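Local coordinates for protein catalase A (Saccharomyces cerevisiae, PDB 1A4E) that probably breaks down hydrogen peroxide from peroxisomal oxidases into water and oxygen, working as a haem-containing homotetramer, at residues P424-V427 with A432-L435; N172-H177 with W420-G425; G383-P386 with D392-Y395; S78-K83 with T115-E120. All blocks are in the same frame, centred on the assembly; numbering follows the deposited sequence.

Contact 1: P424-V427 with A432-L435; sequences PGDV and ARNL
D426 and R433 meet through the ends of their side chains in a two-pronged salt bridge, and this pair accounts for the whole contact. NH2 of R433 donates to OD1 of D426 at 2.9 Å with an N-H...O angle of 156°, while NH1 of R433 reaches OD2 of D426, also at 2.9 Å. Both carboxylate oxygens use their syn lone pairs, and the carboxylate and guanidinium planes lie only 6° apart, the geometry of an end-on bidentate bridge. Beyond this grip the two segments stay apart: the CA atoms of D426 and R433, the nearest across the contact, are 10.0 Å from each other. The bridge ties the loop between strand 411-418 and helix 430-440 to the first turn of that helix in the C-terminal helical region of the catalase fold. The packed part is at A432, buried against I176 and M180 of helix 176-182. The D426-R433 bridge, by contrast, is partly exposed at the surface, the arginine chain bent at chi3 (-60°) to bring the guanidinium to D426. NE and NH2 of R433 also donate to the backbone oxygens of V475 and R474, respectively, which should fix the rotation of the group.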
loop_
_atom_site.group_PDB
_atom_site.type_symbol
_atom_site.label_atom_id
_atom_site.label_comp_id
_atom_site.label_asym_id
_atom_site.label_seq_id
_atom_site.Cartn_x
_atom_site.Cartn_y
_atom_site.Cartn_z
ATOM N N PRO B 424 -6.947 -26.860 36.211
ATOM C CA PRO B 424 -7.046 -28.206 36.758
ATOM C C PRO B 424 -8.455 -28.487 37.253
ATOM O O PRO B 424 -9.222 -27.583 37.599
ATOM C CB PRO B 424 -5.988 -28.236 37.839
ATOM C CG PRO B 424 -5.921 -26.802 38.297
ATOM C CD PRO B 424 -5.976 -26.071 36.965
ATOM N N GLY B 425 -8.801 -29.769 37.221
ATOM C CA GLY B 425 -10.115 -30.191 37.653
ATOM C C GLY B 425 -11.097 -30.265 36.498
ATOM O O GLY B 425 -10.743 -30.502 35.339
ATOM N N ASP B 426 -12.355 -30.007 36.842
ATOM C CA ASP B 426 -13.421 -30.151 35.881
ATOM C C ASP B 426 -14.144 -28.869 35.497
ATOM O O ASP B 426 -15.047 -28.905 34.660
ATOM C CB ASP B 426 -14.385 -31.168 36.460
ATOM C CG ASP B 426 -15.228 -31.846 35.398
ATOM O OD1 ASP B 426 -14.655 -32.425 34.469
ATOM O OD2 ASP B 426 -16.449 -31.779 35.516
ATOM N N VAL B 427 -13.741 -27.721 36.060
ATOM C CA VAL B 427 -14.399 -26.439 35.818
ATOM C C VAL B 427 -14.509 -26.032 34.342
ATOM O O VAL B 427 -15.517 -25.452 33.942
ATOM C CB VAL B 427 -13.639 -25.371 36.680
ATOM C CG1 VAL B 427 -12.209 -25.183 36.178
ATOM C CG2 VAL B 427 -14.421 -24.058 36.668
ATOM N N ALA B 432 -19.444 -27.966 28.974
ATOM C CA ALA B 432 -19.451 -28.761 27.757
ATOM C C ALA B 432 -20.331 -29.991 27.968
ATOM O O ALA B 432 -21.110 -30.383 27.100
ATOM C CB ALA B 432 -18.042 -29.217 27.426
ATOM N N ARG B 433 -20.248 -30.552 29.181
ATOM C CA ARG B 433 -21.023 -31.721 29.549
ATOM C C ARG B 433 -22.507 -31.418 29.741
ATOM O O ARG B 433 -23.344 -32.216 29.315
ATOM C CB ARG B 433 -20.431 -32.307 30.815
ATOM C CG ARG B 433 -20.919 -33.719 31.066
ATOM C CD ARG B 433 -20.299 -34.230 32.340
ATOM N NE ARG B 433 -18.854 -34.235 32.243
ATOM C CZ ARG B 433 -18.093 -33.742 33.214
ATOM N NH1 ARG B 433 -18.611 -33.213 34.326
ATOM N NH2 ARG B 433 -16.781 -33.791 33.052
ATOM N N ASN B 434 -22.871 -30.284 30.347
ATOM C CA ASN B 434 -24.297 -29.956 30.481
ATOM C C ASN B 434 -24.878 -29.582 29.115
ATOM O O ASN B 434 -26.074 -29.743 28.918
ATOM C CB ASN B 434 -24.473 -28.780 31.443
ATOM C CG ASN B 434 -23.942 -29.072 32.846
ATOM O OD1 ASN B 434 -24.415 -29.998 33.502
ATOM N ND2 ASN B 434 -22.975 -28.329 33.353
ATOM N N LEU B 435 -24.027 -29.147 28.165
ATOM C CA LEU B 435 -24.453 -28.879 26.792
ATOM C C LEU B 435 -24.770 -30.212 26.119
ATOM O O LEU B 435 -25.748 -30.292 25.373
ATOM C CB LEU B 435 -23.331 -28.125 26.016
ATOM C CG LEU B 435 -23.426 -27.606 24.556
ATOM C CD1 LEU B 435 -23.016 -28.691 23.577
ATOM C CD2 LEU B 435 -24.835 -27.112 24.279
#

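Contact 2: N172-H177 with W420-G425; sequences NQVAIH and WATSPG
T422 turns its hydroxyl to the 3-10 backbone at 173-175, just before helix 176-182, and it has the most surface buried in this contact, followed by V174 and Q173. Its OG1 sits 3.2 Å from N of V174, a weak hydrogen bond with an N-H...O angle of 127°, and 3.3 Å from N of Q173. OG1 lies beside the backbone N of T422 and anti to its carbonyl carbon (chi1 -48°), which turns it to the amides of 173 and 174, while CG2 lies anti to the N. The same hydroxyl has a stronger partner in the backbone oxygen of P170, a few residues earlier in the chain, and backbone bonding of T422 with E171 holds the loop by main chain as well.

V174 directs its CB toward the loop, and that atom comes within 3.9 Å of OG1 of T422; farther out, its side chain packs on T283. Q173 brings its CB equally near, 3.9 Å from OG1 of T422, but its extended chain carries the amide elsewhere, where NE2 donates to the backbone oxygen of T168. N of A175 bonds to O of N172 at 3.1 Å, a bond of the 3-10 turn. The arrangement is a threonine side chain bonded to a 3-10 turn that leads into helix 176-182, and it joins the haem-binding catalase core to the loop that opens the C-terminal helical region.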
loop_
_atom_site.group_PDB
_atom_site.type_symbol
_atom_site.label_atom_id
_atom_site.label_comp_id
_atom_site.label_asym_id
_atom_site.label_seq_id
_atom_site.Cartn_x
_atom_site.Cartn_y
_atom_site.Cartn_z
ATOM N N ASN B 172 -4.825 -25.831 25.842
ATOM C CA ASN B 172 -5.785 -25.275 24.903
ATOM C C ASN B 172 -7.139 -25.963 24.993
ATOM O O ASN B 172 -8.105 -25.467 24.408
ATOM C CB ASN B 172 -5.297 -25.418 23.470
ATOM C CG ASN B 172 -3.951 -24.783 23.193
ATOM O OD1 ASN B 172 -3.511 -23.852 23.858
ATOM N ND2 ASN B 172 -3.248 -25.281 22.186
ATOM N N GLN B 173 -7.285 -27.062 25.747
ATOM C CA GLN B 173 -8.486 -27.904 25.837
ATOM C C GLN B 173 -9.647 -27.100 26.431
ATOM O O GLN B 173 -10.806 -27.653 26.385
ATOM C CB GLN B 173 -8.210 -29.117 26.726
ATOM C CG GLN B 173 -7.071 -29.992 26.204
ATOM C CD GLN B 173 -6.788 -31.201 27.098
ATOM O OE1 GLN B 173 -7.448 -31.375 28.121
ATOM N NE2 GLN B 173 -5.836 -32.055 26.772
ATOM N N VAL B 174 -9.507 -25.902 26.952
ATOM C CA VAL B 174 -10.599 -25.032 27.391
ATOM C C VAL B 174 -11.505 -24.661 26.202
ATOM O O VAL B 174 -12.584 -24.100 26.360
ATOM C CB VAL B 174 -9.949 -23.776 28.099
ATOM C CG1 VAL B 174 -9.250 -22.852 27.128
ATOM C CG2 VAL B 174 -11.037 -23.028 28.837
ATOM N N ALA B 175 -11.081 -25.016 24.978
ATOM C CA ALA B 175 -11.855 -24.858 23.758
ATOM C C ALA B 175 -13.012 -25.841 23.619
ATOM O O ALA B 175 -13.872 -25.632 22.769
ATOM C CB ALA B 175 -10.953 -25.049 22.555
ATOM N N ILE B 176 -13.061 -26.884 24.465
ATOM C CA ILE B 176 -14.016 -27.986 24.367
ATOM C C ILE B 176 -15.497 -27.593 24.381
ATOM O O ILE B 176 -16.266 -28.199 23.629
ATOM C CB ILE B 176 -13.582 -29.000 25.515
ATOM C CG1 ILE B 176 -13.741 -30.425 24.983
ATOM C CG2 ILE B 176 -14.328 -28.765 26.822
ATOM C CD1 ILE B 176 -15.073 -30.952 24.450
ATOM N N HIS B 177 -15.927 -26.568 25.145
ATOM C CA HIS B 177 -17.317 -26.112 25.143
ATOM C C HIS B 177 -17.665 -25.633 23.735
ATOM O O HIS B 177 -18.709 -25.998 23.188
ATOM C CB HIS B 177 -17.467 -24.980 26.164
ATOM C CG HIS B 177 -18.879 -24.491 26.484
ATOM N ND1 HIS B 177 -19.177 -23.499 27.316
ATOM C CD2 HIS B 177 -20.061 -24.961 25.966
ATOM C CE1 HIS B 177 -20.474 -23.346 27.317
ATOM N NE2 HIS B 177 -20.999 -24.231 26.505
ATOM N N TRP B 420 -3.468 -18.073 30.699
ATOM C CA TRP B 420 -4.651 -18.664 31.292
ATOM C C TRP B 420 -4.933 -20.048 30.704
ATOM O O TRP B 420 -5.973 -20.295 30.091
ATOM C CB TRP B 420 -5.820 -17.691 31.052
ATOM C CG TRP B 420 -6.989 -17.745 32.030
ATOM C CD1 TRP B 420 -7.005 -18.571 33.126
ATOM C CD2 TRP B 420 -8.117 -16.973 31.944
ATOM N NE1 TRP B 420 -8.133 -18.324 33.737
ATOM C CE2 TRP B 420 -8.827 -17.386 33.080
ATOM C CE3 TRP B 420 -8.644 -15.999 31.101
ATOM C CZ2 TRP B 420 -10.070 -16.834 33.385
ATOM C CZ3 TRP B 420 -9.888 -15.446 31.407
ATOM C CH2 TRP B 420 -10.595 -15.858 32.538
ATOM N N ALA B 421 -3.998 -20.982 30.900
ATOM C CA ALA B 421 -4.107 -22.359 30.434
ATOM C C ALA B 421 -5.312 -23.089 31.013
ATOM O O ALA B 421 -5.884 -22.605 31.992
ATOM C CB ALA B 421 -2.846 -23.078 30.832
ATOM N N THR B 422 -5.745 -24.220 30.446
ATOM C CA THR B 422 -6.852 -25.007 30.998
ATOM C C THR B 422 -6.622 -25.264 32.486
ATOM O O THR B 422 -5.567 -25.744 32.910
ATOM C CB THR B 422 -6.988 -26.386 30.301
ATOM O OG1 THR B 422 -6.944 -26.123 28.909
ATOM C CG2 THR B 422 -8.280 -27.137 30.643
ATOM N N SER B 423 -7.602 -24.818 33.272
ATOM C CA SER B 423 -7.604 -24.977 34.719
ATOM C C SER B 423 -7.630 -26.443 35.131
ATOM O O SER B 423 -8.265 -27.248 34.447
ATOM C CB SER B 423 -8.819 -24.283 35.326
ATOM O OG SER B 423 -8.818 -22.886 35.076
ATOM N N PRO B 424 -6.947 -26.860 36.211
ATOM C CA PRO B 424 -7.046 -28.206 36.758
ATOM C C PRO B 424 -8.455 -28.487 37.253
ATOM O O PRO B 424 -9.222 -27.583 37.599
ATOM C CB PRO B 424 -5.988 -28.236 37.839
ATOM C CG PRO B 424 -5.921 -26.802 38.297
ATOM C CD PRO B 424 -5.976 -26.071 36.965
ATOM N N GLY B 425 -8.801 -29.769 37.221
ATOM C CA GLY B 425 -10.115 -30.191 37.653
ATOM C C GLY B 425 -11.097 -30.265 36.498
ATOM O O GLY B 425 -10.743 -30.502 35.339
#

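Contact 3: G383-P386 with D392-Y395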
loop_
_atom_site.group_PDB
_atom_site.type_symbol
_atom_site.label_atom_id
_atom_site.label_comp_id
_atom_site.label_asym_id
_atom_site.label_seq_id
_atom_site.Cartn_x
_atom_site.Cartn_y
_atom_site.Cartn_z
ATOM N N GLY B 383 -10.602 21.484 5.776
ATOM C CA GLY B 383 -10.177 22.746 5.196
ATOM C C GLY B 383 -9.010 23.378 5.940
ATOM O O GLY B 383 -8.038 22.725 6.330
ATOM N N SER B 384 -9.172 24.678 6.178
ATOM C CA SER B 384 -8.148 25.447 6.862
ATOM C C SER B 384 -8.165 25.374 8.381
ATOM O O SER B 384 -7.392 26.092 9.023
ATOM C CB SER B 384 -8.254 26.899 6.405
ATOM O OG SER B 384 -9.556 27.418 6.635
ATOM N N GLU B 385 -9.019 24.514 8.970
ATOM C CA GLU B 385 -9.071 24.282 10.415
ATOM C C GLU B 385 -7.693 24.000 10.987
ATOM O O GLU B 385 -6.956 23.206 10.397
ATOM C CB GLU B 385 -9.906 23.072 10.798
ATOM C CG GLU B 385 -11.392 23.296 10.917
ATOM C CD GLU B 385 -11.821 24.175 12.078
ATOM O OE1 GLU B 385 -11.349 23.978 13.198
ATOM O OE2 GLU B 385 -12.650 25.054 11.847
ATOM N N PRO B 386 -7.282 24.633 12.095
ATOM C CA PRO B 386 -6.052 24.306 12.810
ATOM C C PRO B 386 -5.850 22.819 13.087
ATOM O O PRO B 386 -6.770 22.048 13.357
ATOM C CB PRO B 386 -6.147 25.152 14.059
ATOM C CG PRO B 386 -6.791 26.401 13.521
ATOM C CD PRO B 386 -7.900 25.835 12.648
ATOM N N ASP B 392 -7.837 30.626 19.685
ATOM C CA ASP B 392 -8.761 31.577 19.076
ATOM C C ASP B 392 -9.952 30.882 18.411
ATOM O O ASP B 392 -10.873 31.528 17.912
ATOM C CB ASP B 392 -8.010 32.432 18.047
ATOM C CG ASP B 392 -7.535 31.740 16.775
ATOM O OD1 ASP B 392 -7.014 30.625 16.834
ATOM O OD2 ASP B 392 -7.688 32.334 15.711
ATOM N N LYS B 393 -9.923 29.546 18.383
ATOM C CA LYS B 393 -11.005 28.726 17.857
ATOM C C LYS B 393 -11.766 28.079 19.009
ATOM O O LYS B 393 -11.291 28.027 20.144
ATOM C CB LYS B 393 -10.430 27.642 16.940
ATOM C CG LYS B 393 -9.688 28.185 15.718
ATOM C CD LYS B 393 -10.637 28.726 14.659
ATOM C CE LYS B 393 -11.237 27.569 13.876
ATOM N NZ LYS B 393 -12.273 28.018 12.967
ATOM N N SER B 394 -12.969 27.573 18.724
ATOM C CA SER B 394 -13.810 26.950 19.739
ATOM C C SER B 394 -13.955 25.441 19.551
ATOM O O SER B 394 -14.022 24.967 18.420
ATOM C CB SER B 394 -15.177 27.603 19.699
ATOM O OG SER B 394 -15.943 27.153 20.802
ATOM N N TYR B 395 -13.966 24.651 20.636
ATOM C CA TYR B 395 -14.098 23.190 20.572
ATOM C C TYR B 395 -15.025 22.697 21.674
ATOM O O TYR B 395 -14.873 23.070 22.839
ATOM C CB TYR B 395 -12.740 22.485 20.748
ATOM C CG TYR B 395 -11.696 22.974 19.755
ATOM C CD1 TYR B 395 -11.700 22.510 18.433
ATOM C CD2 TYR B 395 -10.777 23.944 20.155
ATOM C CE1 TYR B 395 -10.782 23.026 17.514
ATOM C CE2 TYR B 395 -9.862 24.458 19.238
ATOM C CZ TYR B 395 -9.868 23.994 17.923
ATOM O OH TYR B 395 -8.957 24.505 17.022
HETATM O O HOH W 1 -9.112 23.171 14.626
#
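The carboxylate of E385 and the ammonium of K393 form the salt bridge of this contact, with NZ of K393 3.2 Å from OE2 of E385. The lysine comes in from above the carboxylate plane, 38° out of it. Beside the charged pair, the pyrrolidine ring of P386 lies across the lysine chain, its CD 4.0 Å from CE of K393. Bends at chi2 (-75°) and chi3 (-78°) curl that chain over the proline toward the glutamate.

A water extends the link to Y395. It donates to OE1 of E385 at 2.8 Å and to O of P386 at 2.9 Å, and it accepts from OH of Y395 at 2.7 Å, lying in the plane of the tyrosine ring at its edge. OH of Y395 is in turn bonded to N of A390, in the short connection between the two segments. The stronger partner of OE2 of E385 is R6 of the third subunit, whose NE also bonds to O of S394, so the glutamate is shared between its own loop and a neighbour.

Both segments belong to the long irregular connection between helix 332-348 and strand 411-418, where this bend of irregular chain carries contacts between subunits of the tetramer.

Contact 4: S78-K83 with T115-E120; sequences SAMFSK and TKFYTE
M80 reaches over one face of the F117 ring, bringing a short 3-10 turn against strand 112-119 of the antiparallel sheet that forms the catalase barrel. The turn at 79-81 belongs to the connection between strands 59-68 and 87-95.

The apolar part centres on the methionine. Its CE lies 4.1 Å from the ring centroid of F117, 20° off the ring normal, a CH-pi contact offset toward the rim; SD is farther, 5.0 Å from the same centroid and 25° off the normal, so the sulfur makes a more distant Met-aromatic contact above the ring. On the opposite face of F117 sits CG2 of T115 from the same strand, and the phenyl is held between methionine and threonine. SD of M80 also packs against CG2 of T119 at 3.8 Å. A chi1 of 67° sets CG of M80 between its backbone N and carbonyl carbon, and CG itself lies over the centre of the F81 ring.

The polar part runs through a water and a lysine outside the segments. One water accepts from N of M80 at 3.2 Å and donates to OG1 of T119 at 3.2 Å; that hydroxyl is also bonded to the backbone oxygen of G122. OE1 of E120 lies 3.4 Å from CB of A79 and makes a salt bridge with K86, whose NZ also bonds to O of A79.

The turn is braced from within, since O of A79 accepts from N of S82 and also from OG of S82 at 2.9 Å, the hydroxyl lying in the carbonyl plane and on a lone pair.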
loop_
_atom_site.group_PDB
_atom_site.type_symbol
_atom_site.label_atom_id
_atom_site.label_comp_id
_atom_site.label_asym_id
_atom_site.label_seq_id
_atom_site.Cartn_x
_atom_site.Cartn_y
_atom_site.Cartn_z
ATOM N N SER B 78 -26.912 4.900 26.977
ATOM C CA SER B 78 -26.667 5.237 25.574
ATOM C C SER B 78 -27.913 5.784 24.900
ATOM O O SER B 78 -29.017 5.269 25.095
ATOM C CB SER B 78 -26.216 4.019 24.784
ATOM O OG SER B 78 -25.053 3.469 25.375
ATOM N N ALA B 79 -27.729 6.834 24.095
ATOM C CA ALA B 79 -28.828 7.497 23.404
ATOM C C ALA B 79 -29.665 6.610 22.496
ATOM O O ALA B 79 -30.867 6.836 22.384
ATOM C CB ALA B 79 -28.299 8.641 22.559
ATOM N N MET B 80 -29.091 5.565 21.885
ATOM C CA MET B 80 -29.871 4.691 21.023
ATOM C C MET B 80 -30.952 3.930 21.781
ATOM O O MET B 80 -31.934 3.498 21.189
ATOM C CB MET B 80 -28.947 3.702 20.312
ATOM C CG MET B 80 -28.242 2.670 21.168
ATOM S SD MET B 80 -27.250 1.523 20.180
ATOM C CE MET B 80 -28.477 0.617 19.285
ATOM N N PHE B 81 -30.793 3.798 23.103
ATOM C CA PHE B 81 -31.755 3.122 23.958
ATOM C C PHE B 81 -32.671 4.086 24.712
ATOM O O PHE B 81 -33.573 3.626 25.399
ATOM C CB PHE B 81 -31.035 2.260 24.995
ATOM C CG PHE B 81 -30.148 1.157 24.449
ATOM C CD1 PHE B 81 -30.620 0.277 23.471
ATOM C CD2 PHE B 81 -28.860 1.009 24.956
ATOM C CE1 PHE B 81 -29.796 -0.753 23.005
ATOM C CE2 PHE B 81 -28.044 -0.022 24.485
ATOM C CZ PHE B 81 -28.511 -0.903 23.512
ATOM N N SER B 82 -32.532 5.412 24.579
ATOM C CA SER B 82 -33.264 6.357 25.414
ATOM C C SER B 82 -34.782 6.424 25.386
ATOM O O SER B 82 -35.357 6.847 26.387
ATOM C CB SER B 82 -32.740 7.761 25.151
ATOM O OG SER B 82 -32.967 8.162 23.812
ATOM N N LYS B 83 -35.469 6.055 24.299
ATOM C CA LYS B 83 -36.931 6.100 24.241
ATOM C C LYS B 83 -37.440 4.837 23.564
ATOM O O LYS B 83 -36.778 4.281 22.689
ATOM C CB LYS B 83 -37.500 7.269 23.412
ATOM C CG LYS B 83 -37.120 8.716 23.745
ATOM C CD LYS B 83 -35.940 9.200 22.873
ATOM C CE LYS B 83 -35.554 10.673 23.089
ATOM N NZ LYS B 83 -34.555 11.105 22.123
ATOM N N THR B 115 -22.900 -6.127 13.591
ATOM C CA THR B 115 -23.866 -5.078 13.285
ATOM C C THR B 115 -23.293 -3.712 13.652
ATOM O O THR B 115 -22.694 -3.525 14.711
ATOM C CB THR B 115 -25.188 -5.345 14.055
ATOM O OG1 THR B 115 -25.608 -6.651 13.689
ATOM C CG2 THR B 115 -26.308 -4.395 13.703
ATOM N N LYS B 116 -23.445 -2.767 12.718
ATOM C CA LYS B 116 -23.009 -1.393 12.874
ATOM C C LYS B 116 -24.250 -0.540 13.046
ATOM O O LYS B 116 -25.139 -0.578 12.206
ATOM C CB LYS B 116 -22.259 -0.937 11.638
ATOM C CG LYS B 116 -21.792 0.517 11.697
ATOM C CD LYS B 116 -21.013 0.907 10.448
ATOM C CE LYS B 116 -19.800 0.018 10.266
ATOM N NZ LYS B 116 -18.885 0.208 11.369
ATOM N N PHE B 117 -24.314 0.238 14.118
ATOM C CA PHE B 117 -25.449 1.082 14.420
ATOM C C PHE B 117 -24.981 2.512 14.256
ATOM O O PHE B 117 -23.958 2.913 14.808
ATOM C CB PHE B 117 -25.917 0.883 15.859
ATOM C CG PHE B 117 -26.345 -0.532 16.207
ATOM C CD1 PHE B 117 -27.638 -0.967 15.894
ATOM C CD2 PHE B 117 -25.449 -1.388 16.857
ATOM C CE1 PHE B 117 -28.032 -2.259 16.234
ATOM C CE2 PHE B 117 -25.854 -2.676 17.193
ATOM C CZ PHE B 117 -27.143 -3.112 16.883
ATOM N N TYR B 118 -25.741 3.287 13.493
ATOM C CA TYR B 118 -25.408 4.672 13.232
ATOM C C TYR B 118 -26.143 5.516 14.246
ATOM O O TYR B 118 -27.217 6.055 13.957
ATOM C CB TYR B 118 -25.844 5.044 11.816
ATOM C CG TYR B 118 -25.171 4.206 10.745
ATOM C CD1 TYR B 118 -23.858 4.479 10.349
ATOM C CD2 TYR B 118 -25.876 3.156 10.155
ATOM C CE1 TYR B 118 -23.252 3.700 9.362
ATOM C CE2 TYR B 118 -25.275 2.373 9.171
ATOM C CZ TYR B 118 -23.968 2.655 8.783
ATOM O OH TYR B 118 -23.375 1.888 7.809
ATOM N N THR B 119 -25.587 5.623 15.457
ATOM C CA THR B 119 -26.265 6.373 16.508
ATOM C C THR B 119 -25.848 7.851 16.551
ATOM O O THR B 119 -24.867 8.265 15.926
ATOM C CB THR B 119 -26.012 5.707 17.904
ATOM O OG1 THR B 119 -24.845 6.299 18.448
ATOM C CG2 THR B 119 -25.813 4.194 17.836
ATOM N N GLU B 120 -26.582 8.659 17.328
ATOM C CA GLU B 120 -26.305 10.084 17.497
ATOM C C GLU B 120 -25.042 10.346 18.302
ATOM O O GLU B 120 -24.630 11.497 18.430
ATOM C CB GLU B 120 -27.431 10.773 18.220
ATOM C CG GLU B 120 -28.792 10.459 17.652
ATOM C CD GLU B 120 -29.873 10.536 18.713
ATOM O OE1 GLU B 120 -29.742 9.874 19.747
ATOM O OE2 GLU B 120 -30.847 11.254 18.497
HETATM O O HOH W 2 -25.880 5.716 21.417
#

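How the contacts relate
Along the chain, contact 4 comes first; contact 2 then spans residues 172 to 425, enclosing contact 3, and contact 1 opens on the residues where contact 2 ends. Contacts 1 and 2 share P424 and G425, and their centres are 9 Å apart. Contact 2 holds the loop against the 3-10 segment before helix 176-182, and A432 of contact 1 packs on that helix, its CB 3.8 Å from CG2 of I176. Contact 4 lies on the antiparallel sheet, its centre about 37 Å from that of contact 2. Contact 3 is remote, its centre about 54 Å from contact 2 and about 29 Å from contact 4. Contacts 1 and 2 thus join the C-terminal region to the core, contact 4 braces the sheet, and contact 3 lies at a subunit interface.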